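PDB 3WZ1: agarase from Microbulbifer thermotolerans, which cleaves the beta-1,4-galactosidic linkages of agarose from within the chain, releasing neoagarotetraose as its main product. Local coordinates for residues Arg41-Arg45 with Trp46-Phe50; Tyr174-Gly177 with Lys178-Trp182. All coordinates share one frame; numbering follows the deposited sequence.

Both contacts are local, a helix-to-strand junction and a surface loop, in the GH16 catalytic domain, a beta-jelly roll, and they lie on opposite sides of its centre. Contact 1 comes first: helix 40-45 runs without a break into strand 46-48, at nearly a right angle, and this strand pairs antiparallel with strand 87-94. Contact 2 follows much later, in the loop between strands 173-174 and 187-195. Their centres are about 32 Å apart and their nearest atoms about 20 Å, so they do not touch. One is built on aromatic packing, the other on a carboxylate bonded to its own loop; in contact 2 the side chain of Tyr-174 is about 11 Å from that of the predicted proton donor Glu-134.

Contact 1: residues Arg41-Arg45 with Trp46-Phe50; sequences RFYER and WKEGF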
ATOM      1  N   ARG A  41      -2.125 -21.944  -1.361  1.00 13.98           N
ATOM      2  CA  ARG A  41      -2.494 -20.995  -0.302  1.00 15.21           C
ATOM      3  C   ARG A  41      -2.449 -19.556  -0.821  1.00 13.58           C
ATOM      4  O   ARG A  41      -3.318 -18.749  -0.492  1.00 13.13           O
ATOM      5  CB  ARG A  41      -1.572 -21.146   0.906  1.00 17.90           C
ATOM      6  CG  ARG A  41      -1.852 -20.138   2.017  1.00 21.91           C
ATOM      7  CD  ARG A  41      -2.485 -20.788   3.232  1.00 26.99           C
ATOM      8  NE  ARG A  41      -1.501 -21.666   3.865  1.00 30.92           N
ATOM      9  CZ  ARG A  41      -0.778 -21.373   4.947  1.00 33.96           C
ATOM     10  NH1 ARG A  41      -0.918 -20.208   5.582  1.00 35.04           N
ATOM     11  NH2 ARG A  41       0.088 -22.275   5.409  1.00 35.22           N
ATOM     12  N   PHE A  42      -1.446 -19.232  -1.616  1.00 11.93           N
ATOM     13  CA  PHE A  42      -1.378 -17.886  -2.194  1.00 11.13           C
ATOM     14  C   PHE A  42      -2.671 -17.546  -2.928  1.00 11.40           C
ATOM     15  O   PHE A  42      -3.274 -16.491  -2.727  1.00 10.79           O
ATOM     16  CB  PHE A  42      -0.185 -17.764  -3.142  1.00 10.99           C
ATOM     17  CG  PHE A  42      -0.109 -16.444  -3.850  1.00 10.90           C
ATOM     18  CD1 PHE A  42       0.523 -15.365  -3.240  1.00 10.83           C
ATOM     19  CD2 PHE A  42      -0.644 -16.271  -5.122  1.00 10.70           C
ATOM     20  CE1 PHE A  42       0.599 -14.138  -3.891  1.00 10.87           C
ATOM     21  CE2 PHE A  42      -0.571 -15.050  -5.779  1.00 10.57           C
ATOM     22  CZ  PHE A  42       0.058 -13.989  -5.158  1.00 10.60           C
ATOM     23  N   TYR A  43      -3.112 -18.457  -3.786  1.00 11.44           N
ATOM     24  CA  TYR A  43      -4.266 -18.206  -4.629  1.00 11.71           C
ATOM     25  C   TYR A  43      -5.619 -18.266  -3.908  1.00 12.04           C
ATOM     26  O   TYR A  43      -6.638 -17.879  -4.475  1.00 12.21           O
ATOM     27  CB  TYR A  43      -4.251 -19.144  -5.855  1.00 12.09           C
ATOM     28  CG  TYR A  43      -3.140 -18.864  -6.858  1.00 12.20           C
ATOM     29  CD1 TYR A  43      -3.019 -17.622  -7.477  1.00 12.41           C
ATOM     30  CD2 TYR A  43      -2.237 -19.863  -7.247  1.00 12.45           C
ATOM     31  CE1 TYR A  43      -2.026 -17.364  -8.412  1.00 12.87           C
ATOM     32  CE2 TYR A  43      -1.254 -19.606  -8.189  1.00 12.44           C
ATOM     33  CZ  TYR A  43      -1.159 -18.358  -8.773  1.00 13.34           C
ATOM     34  OH  TYR A  43      -0.176 -18.070  -9.712  1.00 14.00           O
ATOM     35  N   GLU A  44      -5.632 -18.700  -2.646  1.00 12.87           N
ATOM     36  CA  GLU A  44      -6.854 -18.625  -1.868  1.00 14.31           C
ATOM     37  C   GLU A  44      -7.284 -17.170  -1.656  1.00 13.33           C
ATOM     38  O   GLU A  44      -8.483 -16.878  -1.520  1.00 13.39           O
ATOM     39  CB  GLU A  44      -6.704 -19.299  -0.507  1.00 17.09           C
ATOM     40  CG  GLU A  44      -6.668 -20.820  -0.510  1.00 21.18           C
ATOM     41  CD  GLU A  44      -6.282 -21.363   0.868  1.00 24.87           C
ATOM     42  OE1 GLU A  44      -6.560 -20.683   1.890  1.00 30.44           O
ATOM     43  OE2 GLU A  44      -5.663 -22.441   0.949  1.00 31.31           O
ATOM     44  N   ARG A  45      -6.309 -16.267  -1.603  1.00 11.80           N
ATOM     45  CA  ARG A  45      -6.588 -14.854  -1.336  1.00 11.55           C
ATOM     46  C   ARG A  45      -6.226 -13.904  -2.464  1.00 10.66           C
ATOM     47  O   ARG A  45      -6.864 -12.856  -2.612  1.00 10.58           O
ATOM     48  CB  ARG A  45      -5.816 -14.399  -0.091  1.00 12.00           C
ATOM     49  CG  ARG A  45      -6.322 -15.013   1.199  1.00 12.92           C
ATOM     50  CD  ARG A  45      -5.408 -14.682   2.360  1.00 13.48           C
ATOM     51  NE  ARG A  45      -6.022 -15.170   3.589  1.00 14.35           N
ATOM     52  CZ  ARG A  45      -6.022 -16.436   3.989  1.00 16.31           C
ATOM     53  NH1 ARG A  45      -5.393 -17.391   3.301  1.00 17.10           N
ATOM     54  NH2 ARG A  45      -6.678 -16.754   5.091  1.00 18.51           N
ATOM     55  N   TRP A  46      -5.162 -14.241  -3.195  1.00 10.23           N
ATOM     56  CA  TRP A  46      -4.450 -13.277  -4.046  1.00  9.96           C
ATOM     57  C   TRP A  46      -4.410 -13.663  -5.496  1.00 10.22           C
ATOM     58  O   TRP A  46      -4.461 -14.847  -5.845  1.00 10.67           O
ATOM     59  CB  TRP A  46      -2.989 -13.094  -3.585  1.00  9.43           C
ATOM     60  CG  TRP A  46      -2.889 -12.762  -2.110  1.00  9.38           C
ATOM     61  CD1 TRP A  46      -2.502 -13.601  -1.112  1.00  9.56           C
ATOM     62  CD2 TRP A  46      -3.243 -11.519  -1.485  1.00  9.41           C
ATOM     63  NE1 TRP A  46      -2.577 -12.949   0.105  1.00  9.44           N
ATOM     64  CE2 TRP A  46      -3.028 -11.674  -0.102  1.00  9.60           C
ATOM     65  CE3 TRP A  46      -3.690 -10.282  -1.964  1.00  9.82           C
ATOM     66  CZ2 TRP A  46      -3.276 -10.643   0.809  1.00 10.02           C
ATOM     67  CZ3 TRP A  46      -3.926  -9.262  -1.061  1.00  9.78           C
ATOM     68  CH2 TRP A  46      -3.719  -9.450   0.301  1.00  9.75           C
ATOM     69  N   LYS A  47      -4.296 -12.653  -6.338  1.00 10.27           N
ATOM     70  CA  LYS A  47      -3.898 -12.848  -7.727  1.00 10.67           C
ATOM     71  C   LYS A  47      -2.611 -12.074  -7.978  1.00 10.30           C
ATOM     72  O   LYS A  47      -2.331 -11.069  -7.295  1.00 10.49           O
ATOM     73  CB  LYS A  47      -5.008 -12.383  -8.685  1.00 11.91           C
ATOM     74  CG  LYS A  47      -5.244 -10.865  -8.689  1.00 13.28           C
ATOM     75  CD  LYS A  47      -6.295 -10.356  -9.673  1.00 15.24           C
ATOM     76  CE  LYS A  47      -5.850 -10.424 -11.136  1.00 15.73           C
ATOM     77  NZ  LYS A  47      -4.747  -9.545 -11.656  1.00 14.12           N
ATOM     78  N   GLU A  48      -1.820 -12.519  -8.959  1.00 10.13           N
ATOM     79  CA  GLU A  48      -0.680 -11.713  -9.403  1.00 10.04           C
ATOM     80  C   GLU A  48      -1.193 -10.527 -10.203  1.00 10.19           C
ATOM     81  O   GLU A  48      -2.202 -10.641 -10.914  1.00 10.86           O
ATOM     82  CB  GLU A  48       0.279 -12.546 -10.249  1.00 10.53           C
ATOM     83  CG  GLU A  48       0.994 -13.608  -9.415  1.00 10.35           C
ATOM     84  CD  GLU A  48       1.167 -14.925 -10.134  1.00 10.93           C
ATOM     85  OE1 GLU A  48       2.304 -15.438 -10.164  1.00 10.04           O
ATOM     86  OE2 GLU A  48       0.132 -15.447 -10.641  1.00 13.43           O
ATOM     87  N   GLY A  49      -0.499  -9.404 -10.118  1.00  9.75           N
ATOM     88  CA  GLY A  49      -0.819  -8.208 -10.901  1.00  9.67           C
ATOM     89  C   GLY A  49      -1.733  -7.239 -10.193  1.00  9.57           C
ATOM     90  O   GLY A  49      -1.583  -7.007  -8.991  1.00  8.96           O
ATOM     91  N   PHE A  50      -2.687  -6.709 -10.954  1.00  9.38           N
ATOM     92  CA  PHE A  50      -3.451  -5.507 -10.622  1.00  9.41           C
ATOM     93  C   PHE A  50      -4.931  -5.873 -10.678  1.00  9.98           C
ATOM     94  O   PHE A  50      -5.307  -7.047 -10.880  1.00 10.54           O
ATOM     95  CB  PHE A  50      -3.047  -4.424 -11.669  1.00  9.07           C
ATOM     96  CG  PHE A  50      -3.673  -3.056 -11.496  1.00  8.77           C
ATOM     97  CD1 PHE A  50      -3.562  -2.333 -10.316  1.00  8.83           C
ATOM     98  CD2 PHE A  50      -4.339  -2.452 -12.559  1.00  8.94           C
ATOM     99  CE1 PHE A  50      -4.130  -1.082 -10.192  1.00  8.77           C
ATOM    100  CE2 PHE A  50      -4.897  -1.184 -12.433  1.00  8.79           C
ATOM    101  CZ  PHE A  50      -4.785  -0.490 -11.241  1.00  9.09           C
TER
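Trp-46 packs back against the helix that delivers it, in contact with both Phe-42 and Arg-45. Its CB sits over one face of the Phe-42 ring, 3.8 Å from the ring centroid, while the two ring planes are inclined at 39°. In Phe-42, CG anti to the backbone N (chi1 176°) carries the ring beside its own carbonyl, toward the side from which Trp-46 CB comes. This is a helix-to-strand junction at the edge of the jelly roll: Phe-42 O accepts from Arg-45 N and, at 3.0 Å, from Trp-46 N, and Phe-42 and Trp-46 both rest on Ile-92 of strand 87-94. Over a face of the indole lies Arg-45 CB, 3.6 Å from the centroid of the five-membered ring, a CH-pi contact; the arginine chain then runs out extended, its NE bonded to the carbonyl of Pro-24. The indole NE1 is used by Asp-27 OD2, so tryptophan suits a place that needs both a broad apolar surface and a donor. Replacing the indole by an alanine is likely to open a gap beside Phe-42 and Arg-45 and leave the Asp-27 carboxylate without its N-H partner. Farther along, Tyr-43 OH donates to Glu-48 OE2 over 2.8 Å, arriving 48° out of the carboxylate plane, while Glu-48 OE1 pairs with Lys-38.

Contact 2: residues Tyr174-Gly177 with Lys178-Trp182; sequences YADG and KGTKW
Asp-176 and Thr-180 meet at about a right angle across a surface turn, with Thr-180 OG1 donating to Asp-176 OD2 over a short 2.5 Å. The hydroxyl comes from the syn side of the carboxylate, 20° out of its plane. The other oxygen faces the backbone: the 2.9 Å bond from Lys-178 N to Asp-176 OD1, made from well above the carboxylate plane, closes an Asx turn in the loop between strands 173-174 and 187-195, and Thr-180 N adds a weak bond. With CG lodged between the backbone N and the carbonyl carbon (chi1 71°), the short aspartate side chain folds in over the turn. Gly-177 and Gly-179 suit the bend because both have positive phi. Water 2 joins Asp-176 OD1 to Gly-179 N, and water 1 links Asp-176 N with Thr-180 O. At the base of the loop the Tyr-174 and Trp-182 rings touch at their margins, neither lying over the other, with Tyr-174 CE2 3.7 Å from Trp-182 CZ2; Trp-182 also packs edge-to-face with His-187. Thr-180 CG2 lies over one face of the indole. With the Lys-178 amide and the Thr-180 hydroxyl donating firmly and the Thr-180 amide weakly, the Asp-176 carboxylate is probably stabilised as the anion.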
ATOM      1  N   TYR A 174       4.286  12.176   6.467  1.00 10.86           N
ATOM      2  CA  TYR A 174       4.489  11.984   7.898  1.00 10.93           C
ATOM      3  C   TYR A 174       5.923  11.584   8.238  1.00 11.03           C
ATOM      4  O   TYR A 174       6.451  10.605   7.699  1.00 11.23           O
ATOM      5  CB  TYR A 174       3.516  10.908   8.422  1.00 11.15           C
ATOM      6  CG  TYR A 174       3.813  10.534   9.862  1.00 11.21           C
ATOM      7  CD1 TYR A 174       3.356  11.340  10.903  1.00 11.87           C
ATOM      8  CD2 TYR A 174       4.600   9.438  10.181  1.00 11.93           C
ATOM      9  CE1 TYR A 174       3.655  11.041  12.214  1.00 11.82           C
ATOM     10  CE2 TYR A 174       4.907   9.133  11.498  1.00 12.18           C
ATOM     11  CZ  TYR A 174       4.435   9.956  12.505  1.00 12.59           C
ATOM     12  OH  TYR A 174       4.734   9.667  13.815  1.00 14.13           O
ATOM     13  N   ALA A 175       6.532  12.326   9.177  1.00 10.79           N
ATOM     14  CA  ALA A 175       7.804  11.954   9.789  1.00 11.73           C
ATOM     15  C   ALA A 175       7.571  11.890  11.308  1.00 12.06           C
ATOM     16  O   ALA A 175       6.737  12.645  11.811  1.00 13.51           O
ATOM     17  CB  ALA A 175       8.881  12.983   9.461  1.00 11.87           C
ATOM     18  N   ASP A 176       8.334  11.063  12.017  1.00 13.45           N
ATOM     19  CA  ASP A 176       8.111  10.895  13.463  1.00 14.25           C
ATOM     20  C   ASP A 176       8.818  11.926  14.333  1.00 16.17           C
ATOM     21  O   ASP A 176       8.600  11.950  15.547  1.00 17.57           O
ATOM     22  CB  ASP A 176       8.412   9.456  13.921  1.00 14.72           C
ATOM     23  CG  ASP A 176       9.898   9.084  13.916  1.00 14.39           C
ATOM     24  OD1 ASP A 176      10.761   9.848  13.433  1.00 14.71           O
ATOM     25  OD2 ASP A 176      10.194   7.963  14.389  1.00 16.04           O
ATOM     26  N   GLY A 177       9.649  12.767  13.725  1.00 16.73           N
ATOM     27  CA  GLY A 177      10.412  13.773  14.478  1.00 18.85           C
ATOM     28  C   GLY A 177      11.650  13.232  15.160  1.00 20.81           C
ATOM     29  O   GLY A 177      12.368  13.992  15.825  1.00 23.60           O
ATOM     30  N   LYS A 178      11.922  11.939  15.006  1.00 20.78           N
ATOM     31  CA  LYS A 178      13.077  11.290  15.605  1.00 21.57           C
ATOM     32  C   LYS A 178      14.138  10.945  14.555  1.00 20.20           C
ATOM     33  O   LYS A 178      15.181  10.391  14.892  1.00 22.01           O
ATOM     34  CB  LYS A 178      12.636  10.043  16.365  1.00 24.03           C
ATOM     35  CG  LYS A 178      11.568  10.350  17.404  1.00 26.78           C
ATOM     36  CD  LYS A 178      11.094   9.115  18.141  1.00 29.95           C
ATOM     37  CE  LYS A 178      10.179   9.523  19.280  1.00 32.81           C
ATOM     38  NZ  LYS A 178       9.328   8.388  19.730  1.00 35.10           N
ATOM     39  N   GLY A 179      13.877  11.291  13.289  1.00 18.41           N
ATOM     40  CA  GLY A 179      14.802  10.983  12.193  1.00 17.30           C
ATOM     41  C   GLY A 179      14.735   9.548  11.667  1.00 15.92           C
ATOM     42  O   GLY A 179      15.634   9.115  10.968  1.00 15.60           O
ATOM     43  N   THR A 180      13.670   8.820  12.011  1.00 14.96           N
ATOM     44  CA  THR A 180      13.497   7.435  11.612  1.00 13.96           C
ATOM     45  C   THR A 180      13.429   7.345  10.096  1.00 13.31           C
ATOM     46  O   THR A 180      12.670   8.067   9.464  1.00 12.74           O
ATOM     47  CB  THR A 180      12.192   6.859  12.194  1.00 14.45           C
ATOM     48  OG1 THR A 180      12.306   6.816  13.630  1.00 14.83           O
ATOM     49  CG2 THR A 180      11.933   5.460  11.694  1.00 14.74           C
ATOM     50  N   LYS A 181      14.242   6.470   9.546  1.00 12.80           N
ATOM     51  CA  LYS A 181      14.194   6.145   8.120  1.00 13.55           C
ATOM     52  C   LYS A 181      13.418   4.853   8.047  1.00 11.99           C
ATOM     53  O   LYS A 181      13.876   3.798   8.477  1.00 11.30           O
ATOM     54  CB  LYS A 181      15.596   6.019   7.557  1.00 15.57           C
ATOM     55  CG  LYS A 181      16.355   7.346   7.568  1.00 18.32           C
ATOM     56  CD  LYS A 181      17.841   7.113   7.656  1.00 22.13           C
ATOM     57  CE  LYS A 181      18.615   8.411   7.510  1.00 25.00           C
ATOM     58  NZ  LYS A 181      18.275   9.341   8.612  1.00 26.91           N
ATOM     59  N   TRP A 182      12.209   4.954   7.497  1.00 11.17           N
ATOM     60  CA  TRP A 182      11.254   3.856   7.546  1.00 11.28           C
ATOM     61  C   TRP A 182      11.802   2.581   6.898  1.00 11.32           C
ATOM     62  O   TRP A 182      11.523   1.487   7.370  1.00 11.29           O
ATOM     63  CB  TRP A 182       9.915   4.286   6.922  1.00 11.05           C
ATOM     64  CG  TRP A 182       9.393   5.531   7.584  1.00 11.11           C
ATOM     65  CD1 TRP A 182       9.486   6.793   7.127  1.00 11.41           C
ATOM     66  CD2 TRP A 182       8.791   5.618   8.885  1.00 11.32           C
ATOM     67  NE1 TRP A 182       8.949   7.677   8.033  1.00 11.21           N
ATOM     68  CE2 TRP A 182       8.529   6.977   9.133  1.00 10.97           C
ATOM     69  CE3 TRP A 182       8.457   4.675   9.862  1.00 11.40           C
ATOM     70  CZ2 TRP A 182       7.935   7.421  10.318  1.00 11.30           C
ATOM     71  CZ3 TRP A 182       7.859   5.105  11.019  1.00 11.44           C
ATOM     72  CH2 TRP A 182       7.617   6.467  11.253  1.00 11.39           C
TER
HETATM   73  O   HOH W   1      10.672  10.039  10.280  1.00 11.79           O
HETATM   74  O   HOH W   2      11.690  12.202  11.653  1.00 16.41           O